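Local coordinates for protein 3-methyladenine DNA glycosylase (Helicobacter pylori, PDB 1PU6) that removes alkylated bases such as 3-methyladenine from DNA, acting as a helix-hairpin-helix glycosylase of base excision repair, at residues M147-Y152 / H172-G177; V118-L123 / E165-L170. All blocks are in the same frame, centred on the assembly; numbering follows the deposited sequence.

Interaction 1 (M147-Y152 / H172-G177); sequences MVVDKY and HFFEKG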
loop_
_atom_site.group_PDB
_atom_site.type_symbol
_atom_site.label_atom_id
_atom_site.label_comp_id
_atom_site.label_asym_id
_atom_site.label_seq_id
_atom_site.Cartn_x
_atom_site.Cartn_y
_atom_site.Cartn_z
ATOM N N MET A 147 -5.477 -3.817 7.081
ATOM C CA MET A 147 -4.020 -3.868 7.337
ATOM C C MET A 147 -3.288 -4.711 6.262
ATOM O O MET A 147 -3.571 -5.893 6.114
ATOM C CB MET A 147 -3.684 -4.430 8.725
ATOM C CG MET A 147 -2.125 -3.983 9.092
ATOM S SD MET A 147 -1.800 -4.317 10.684
ATOM C CE MET A 147 -0.010 -4.682 10.525
ATOM N N VAL A 148 -2.335 -4.119 5.554
ATOM C CA VAL A 148 -1.550 -4.817 4.535
ATOM C C VAL A 148 -0.606 -5.778 5.263
ATOM O O VAL A 148 -0.063 -5.418 6.326
ATOM C CB VAL A 148 -0.683 -3.804 3.768
ATOM C CG1 VAL A 148 0.309 -4.514 2.827
ATOM C CG2 VAL A 148 -1.602 -2.850 2.994
ATOM N N VAL A 149 -0.441 -6.987 4.703
ATOM C CA VAL A 149 0.660 -7.896 5.103
ATOM C C VAL A 149 1.463 -8.321 3.889
ATOM O O VAL A 149 1.089 -7.994 2.757
ATOM C CB VAL A 149 0.170 -9.135 5.931
ATOM C CG1 VAL A 149 -0.507 -8.623 7.267
ATOM C CG2 VAL A 149 -0.771 -10.035 5.125
ATOM N N ASP A 150 2.595 -8.996 4.106
ATOM C CA ASP A 150 3.610 -9.183 3.023
ATOM C C ASP A 150 4.677 -10.168 3.545
ATOM O O ASP A 150 4.572 -10.646 4.675
ATOM C CB ASP A 150 4.299 -7.831 2.678
ATOM C CG ASP A 150 4.884 -7.126 3.895
ATOM O OD1 ASP A 150 5.472 -6.027 3.716
ATOM O OD2 ASP A 150 4.826 -7.583 5.063
ATOM N N LYS A 151 5.689 -10.464 2.719
ATOM C CA LYS A 151 6.779 -11.362 3.115
ATOM C C LYS A 151 7.468 -10.843 4.396
ATOM O O LYS A 151 7.798 -11.630 5.298
ATOM C CB LYS A 151 7.820 -11.520 1.990
ATOM C CG LYS A 151 8.824 -12.659 2.280
ATOM N N TYR A 152 7.651 -9.522 4.517
ATOM C CA TYR A 152 8.281 -9.009 5.739
ATOM C C TYR A 152 7.479 -9.402 6.975
ATOM O O TYR A 152 8.050 -9.791 7.980
ATOM C CB TYR A 152 8.421 -7.505 5.712
ATOM C CG TYR A 152 9.425 -6.918 4.758
ATOM C CD1 TYR A 152 9.060 -5.867 3.917
ATOM C CD2 TYR A 152 10.740 -7.360 4.723
ATOM C CE1 TYR A 152 9.980 -5.259 3.046
ATOM C CE2 TYR A 152 11.664 -6.769 3.855
ATOM C CZ TYR A 152 11.269 -5.706 3.024
ATOM O OH TYR A 152 12.160 -5.118 2.138
ATOM N N HIS A 172 -5.682 -11.473 9.185
ATOM C CA HIS A 172 -6.663 -11.519 10.246
ATOM C C HIS A 172 -5.998 -11.566 11.609
ATOM O O HIS A 172 -6.474 -10.922 12.551
ATOM C CB HIS A 172 -7.585 -12.763 10.101
ATOM C CG HIS A 172 -8.786 -12.717 11.026
ATOM N ND1 HIS A 172 -9.306 -13.842 11.633
ATOM C CD2 HIS A 172 -9.582 -11.687 11.412
ATOM C CE1 HIS A 172 -10.354 -13.509 12.376
ATOM N NE2 HIS A 172 -10.525 -12.204 12.286
ATOM N N PHE A 173 -4.870 -12.288 11.721
ATOM C CA PHE A 173 -4.105 -12.266 12.967
ATOM C C PHE A 173 -3.730 -10.829 13.322
ATOM O O PHE A 173 -3.905 -10.378 14.487
ATOM C CB PHE A 173 -2.767 -13.076 12.831
ATOM C CG PHE A 173 -1.835 -12.874 14.023
ATOM C CD1 PHE A 173 -0.867 -11.852 14.010
ATOM C CD2 PHE A 173 -1.962 -13.666 15.186
ATOM C CE1 PHE A 173 -0.024 -11.655 15.077
ATOM C CE2 PHE A 173 -1.098 -13.445 16.291
ATOM C CZ PHE A 173 -0.151 -12.430 16.232
ATOM N N PHE A 174 -3.203 -10.065 12.346
ATOM C CA PHE A 174 -2.779 -8.669 12.653
ATOM C C PHE A 174 -3.975 -7.746 12.977
ATOM O O PHE A 174 -3.939 -6.984 13.962
ATOM C CB PHE A 174 -1.879 -8.120 11.547
ATOM C CG PHE A 174 -0.422 -8.487 11.730
ATOM C CD1 PHE A 174 0.357 -7.844 12.698
ATOM C CD2 PHE A 174 0.180 -9.502 10.945
ATOM C CE1 PHE A 174 1.714 -8.198 12.910
ATOM C CE2 PHE A 174 1.545 -9.863 11.113
ATOM C CZ PHE A 174 2.315 -9.213 12.107
ATOM N N GLU A 175 -5.073 -7.893 12.237
ATOM C CA GLU A 175 -6.262 -7.047 12.485
ATOM C C GLU A 175 -6.952 -7.362 13.804
ATOM O O GLU A 175 -7.358 -6.442 14.540
ATOM C CB GLU A 175 -7.290 -7.152 11.330
ATOM C CG GLU A 175 -6.767 -6.447 10.076
ATOM C CD GLU A 175 -7.682 -6.583 8.851
ATOM O OE1 GLU A 175 -7.337 -6.059 7.740
ATOM O OE2 GLU A 175 -8.762 -7.201 8.998
ATOM N N LYS A 176 -7.178 -8.649 14.060
ATOM C CA LYS A 176 -8.036 -8.999 15.194
ATOM C C LYS A 176 -7.476 -8.580 16.573
ATOM O O LYS A 176 -8.249 -8.230 17.474
ATOM C CB LYS A 176 -8.412 -10.489 15.150
ATOM C CG LYS A 176 -7.376 -11.467 15.648
ATOM C CD LYS A 176 -7.760 -12.911 15.172
ATOM C CE LYS A 176 -7.466 -14.011 16.185
ATOM N NZ LYS A 176 -8.217 -13.831 17.478
ATOM N N GLY A 177 -6.153 -8.611 16.742
ATOM C CA GLY A 177 -5.564 -8.180 18.009
ATOM C C GLY A 177 -5.858 -6.700 18.265
ATOM O O GLY A 177 -6.094 -6.297 19.391
#
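In the HhH-GPD fold, the loop leading into helix 151-159 lies against helix 167-179, where M147 and V149 meet F174 and E175. One hydrogen bond holds the backbone at M147: M147 N donates to E175 OE1 at 3.0 Å, almost straight at 175°. The donor comes to the anti side of that oxygen, somewhat out of the carboxylate plane. E175 reaches it with a chain extended beyond CG, and its CG lies 3.9 Å from M147 CB, so methylene packing runs alongside the bond. Further on, M147 sends its CG anti to the backbone N (chi1 -162°) and bends at chi3, which brings SD and CE to the base of the F174 ring. SD stands 5.4 Å from the F174 ring centroid, an oblique Met-aromatic contact. Helix 195-203 also packs on M147, through Y199 and F202, and I206 touches both M147 and F174, so the M147, V149 and F174 side chains form a buried apolar patch. The carbonyl O of M147 takes a hydrogen bond from Q171 NE2. Two methyl groups meet the F174 ring at its two ortho carbons, both obliquely: M147 CE lies 3.9 Å from F174 CD1, and V149 CG1 lies 3.8 Å from F174 CD2.

Interaction 2 (V118-L123 / E165-L170); sequences VTREWL and EDYDEL. Unlike the reference sequence in segment 118-123: R120 (reference Lys).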
loop_
_atom_site.group_PDB
_atom_site.type_symbol
_atom_site.label_atom_id
_atom_site.label_comp_id
_atom_site.label_asym_id
_atom_site.label_seq_id
_atom_site.Cartn_x
_atom_site.Cartn_y
_atom_site.Cartn_z
ATOM N N VAL A 118 -15.015 1.376 -3.796
ATOM C CA VAL A 118 -14.250 0.196 -4.183
ATOM C C VAL A 118 -14.271 -0.902 -3.088
ATOM O O VAL A 118 -14.315 -0.600 -1.886
ATOM C CB VAL A 118 -12.795 0.574 -4.591
ATOM C CG1 VAL A 118 -12.025 1.059 -3.429
ATOM C CG2 VAL A 118 -12.108 -0.598 -5.338
ATOM N N THR A 119 -14.281 -2.161 -3.540
ATOM C CA THR A 119 -14.130 -3.309 -2.658
ATOM C C THR A 119 -12.857 -4.084 -3.000
ATOM O O THR A 119 -12.332 -4.007 -4.145
ATOM C CB THR A 119 -15.286 -4.290 -2.746
ATOM O OG1 THR A 119 -15.350 -4.831 -4.076
ATOM C CG2 THR A 119 -16.599 -3.620 -2.513
ATOM N N ARG A 120 -12.356 -4.827 -2.030
ATOM C CA ARG A 120 -11.188 -5.662 -2.282
ATOM C C ARG A 120 -11.415 -6.625 -3.483
ATOM O O ARG A 120 -10.504 -6.808 -4.316
ATOM C CB ARG A 120 -10.879 -6.453 -1.032
ATOM C CG ARG A 120 -9.571 -7.190 -1.166
ATOM C CD ARG A 120 -9.498 -8.327 -0.238
ATOM N NE ARG A 120 -8.141 -8.568 0.259
ATOM C CZ ARG A 120 -7.692 -9.736 0.692
ATOM N NH1 ARG A 120 -8.457 -10.857 0.611
ATOM N NH2 ARG A 120 -6.444 -9.791 1.220
ATOM N N GLU A 121 -12.602 -7.223 -3.561
ATOM C CA GLU A 121 -12.828 -8.215 -4.624
ATOM C C GLU A 121 -12.839 -7.561 -6.010
ATOM O O GLU A 121 -12.388 -8.189 -6.996
ATOM C CB GLU A 121 -14.122 -8.980 -4.327
ATOM C CG GLU A 121 -13.984 -9.849 -3.060
ATOM C CD GLU A 121 -14.075 -9.024 -1.735
ATOM O OE1 GLU A 121 -13.432 -9.466 -0.715
ATOM O OE2 GLU A 121 -14.738 -7.907 -1.664
ATOM N N TRP A 122 -13.343 -6.321 -6.094
ATOM C CA TRP A 122 -13.263 -5.600 -7.357
ATOM C C TRP A 122 -11.766 -5.442 -7.796
ATOM O O TRP A 122 -11.383 -5.700 -8.956
ATOM C CB TRP A 122 -13.945 -4.226 -7.190
ATOM C CG TRP A 122 -14.069 -3.517 -8.545
ATOM C CD1 TRP A 122 -15.177 -3.529 -9.390
ATOM C CD2 TRP A 122 -13.075 -2.693 -9.190
ATOM N NE1 TRP A 122 -14.886 -2.832 -10.547
ATOM C CE2 TRP A 122 -13.639 -2.243 -10.419
ATOM C CE3 TRP A 122 -11.778 -2.269 -8.837
ATOM C CZ2 TRP A 122 -12.903 -1.432 -11.349
ATOM C CZ3 TRP A 122 -11.069 -1.413 -9.744
ATOM C CH2 TRP A 122 -11.642 -1.044 -10.990
ATOM N N LEU A 123 -10.906 -5.092 -6.853
ATOM C CA LEU A 123 -9.445 -4.887 -7.196
ATOM C C LEU A 123 -8.781 -6.238 -7.610
ATOM O O LEU A 123 -7.992 -6.285 -8.587
ATOM C CB LEU A 123 -8.717 -4.297 -6.000
ATOM C CG LEU A 123 -9.076 -2.815 -5.773
ATOM C CD1 LEU A 123 -8.576 -2.393 -4.364
ATOM C CD2 LEU A 123 -8.449 -1.894 -6.898
ATOM N N GLU A 165 1.295 -18.918 6.808
ATOM C CA GLU A 165 1.700 -18.747 5.418
ATOM C C GLU A 165 0.587 -18.153 4.559
ATOM O O GLU A 165 0.891 -17.510 3.543
ATOM C CB GLU A 165 2.198 -20.081 4.835
ATOM C CG GLU A 165 3.701 -20.280 5.031
ATOM C CD GLU A 165 4.056 -21.573 5.732
ATOM O OE1 GLU A 165 4.046 -21.573 6.981
ATOM O OE2 GLU A 165 4.370 -22.577 5.031
ATOM N N ASP A 166 -0.683 -18.319 4.950
ATOM C CA ASP A 166 -1.775 -17.850 4.118
ATOM C C ASP A 166 -2.004 -16.356 4.301
ATOM O O ASP A 166 -2.128 -15.897 5.455
ATOM C CB ASP A 166 -3.039 -18.613 4.469
ATOM C CG ASP A 166 -4.216 -18.152 3.682
ATOM O OD1 ASP A 166 -4.376 -18.606 2.508
ATOM O OD2 ASP A 166 -5.034 -17.318 4.151
ATOM N N TYR A 167 -2.084 -15.612 3.189
ATOM C CA TYR A 167 -2.190 -14.132 3.291
ATOM C C TYR A 167 -3.379 -13.712 4.171
ATOM O O TYR A 167 -3.207 -12.873 5.045
ATOM C CB TYR A 167 -2.308 -13.472 1.868
ATOM C CG TYR A 167 -2.343 -11.963 1.893
ATOM C CD1 TYR A 167 -1.212 -11.216 1.494
ATOM C CD2 TYR A 167 -3.470 -11.284 2.363
ATOM C CE1 TYR A 167 -1.216 -9.832 1.545
ATOM C CE2 TYR A 167 -3.482 -9.938 2.468
ATOM C CZ TYR A 167 -2.368 -9.199 2.036
ATOM O OH TYR A 167 -2.414 -7.817 2.153
ATOM N N ASP A 168 -4.588 -14.229 3.926
ATOM C CA ASP A 168 -5.771 -13.697 4.632
ATOM C C ASP A 168 -5.784 -14.017 6.137
ATOM O O ASP A 168 -6.308 -13.258 6.974
ATOM C CB ASP A 168 -7.076 -14.202 4.024
ATOM C CG ASP A 168 -7.337 -13.621 2.617
ATOM O OD1 ASP A 168 -8.134 -14.213 1.837
ATOM O OD2 ASP A 168 -6.778 -12.617 2.180
ATOM N N GLU A 169 -5.207 -15.159 6.481
ATOM C CA GLU A 169 -5.086 -15.554 7.892
ATOM C C GLU A 169 -4.013 -14.759 8.627
ATOM O O GLU A 169 -4.211 -14.378 9.758
ATOM C CB GLU A 169 -4.781 -17.053 7.958
ATOM C CG GLU A 169 -6.003 -17.839 7.441
ATOM C CD GLU A 169 -5.817 -19.354 7.487
ATOM O OE1 GLU A 169 -6.686 -20.088 6.914
ATOM O OE2 GLU A 169 -4.847 -19.823 8.122
ATOM N N LEU A 170 -2.931 -14.434 7.924
ATOM C CA LEU A 170 -1.882 -13.574 8.460
ATOM C C LEU A 170 -2.449 -12.152 8.706
ATOM O O LEU A 170 -2.266 -11.529 9.755
ATOM C CB LEU A 170 -0.772 -13.522 7.425
ATOM C CG LEU A 170 0.651 -13.186 7.815
ATOM C CD1 LEU A 170 1.521 -12.571 6.712
ATOM C CD2 LEU A 170 1.168 -13.106 9.251
#
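The first turns of helices 120-124 and 167-179 are held well apart, with R120 CA and D168 CA 11.9 Å from each other, and the long R120 side chain spans most of the gap. R120 leaves with CG anti to its own N and stays largely stretched until a bend at chi3, carrying its guanidinium across to D168. There the group binds end-on, both terminal nitrogens converging on a single oxygen in a forked salt bridge. R120 NH1 lies 2.9 Å from D168 OD2, and R120 NH2 lies 3.0 Å from D168 OD2. Sharing one acceptor bends both bonds, to 145° and 140°. The oxygen sits close to the guanidinium plane, whereas the carboxylate is turned 44° from that plane and is approached by both nitrogens from the same face. Its other oxygen, OD1, forms a salt bridge with K131. R120 NH2 also comes to 3.2 Å from Y167 CE2, obliquely to the ring, the guanidinium and ring planes being inclined to each other. D135 OD1 joins these two residues, accepting from Y167 OH and pairing with R120 NH2. Each helix start is capped, by T119 OG1 for W122 N and by D166 OD2 for E169 N. This surface network links helix 167-179 to the first helix of what sequence and topology mark as the helix-hairpin-helix motif, helices 120-124 and 131-141.

In the fold
From the N terminus, segment 118-123 comes first and waits until 165-170 to close interaction 2, a loop of 41 intervening residues that includes helices 131-141 and 151-159. Segment 147-152 lies inside this loop, but its partner 172-177 lies beyond it, so the two contacts cross instead of nesting. Interaction 1 closes the shorter loop, with 19 residues between its segments. Both converge on helix 167-179, interaction 2 at its first turn and interaction 1 farther along, with centres about 11 Å apart. They also touch directly: V149 CG2 packs 3.8 Å from L170 CD1. Helix 167-179 thereby ties the hairpin helices to the loop before helix 151-159.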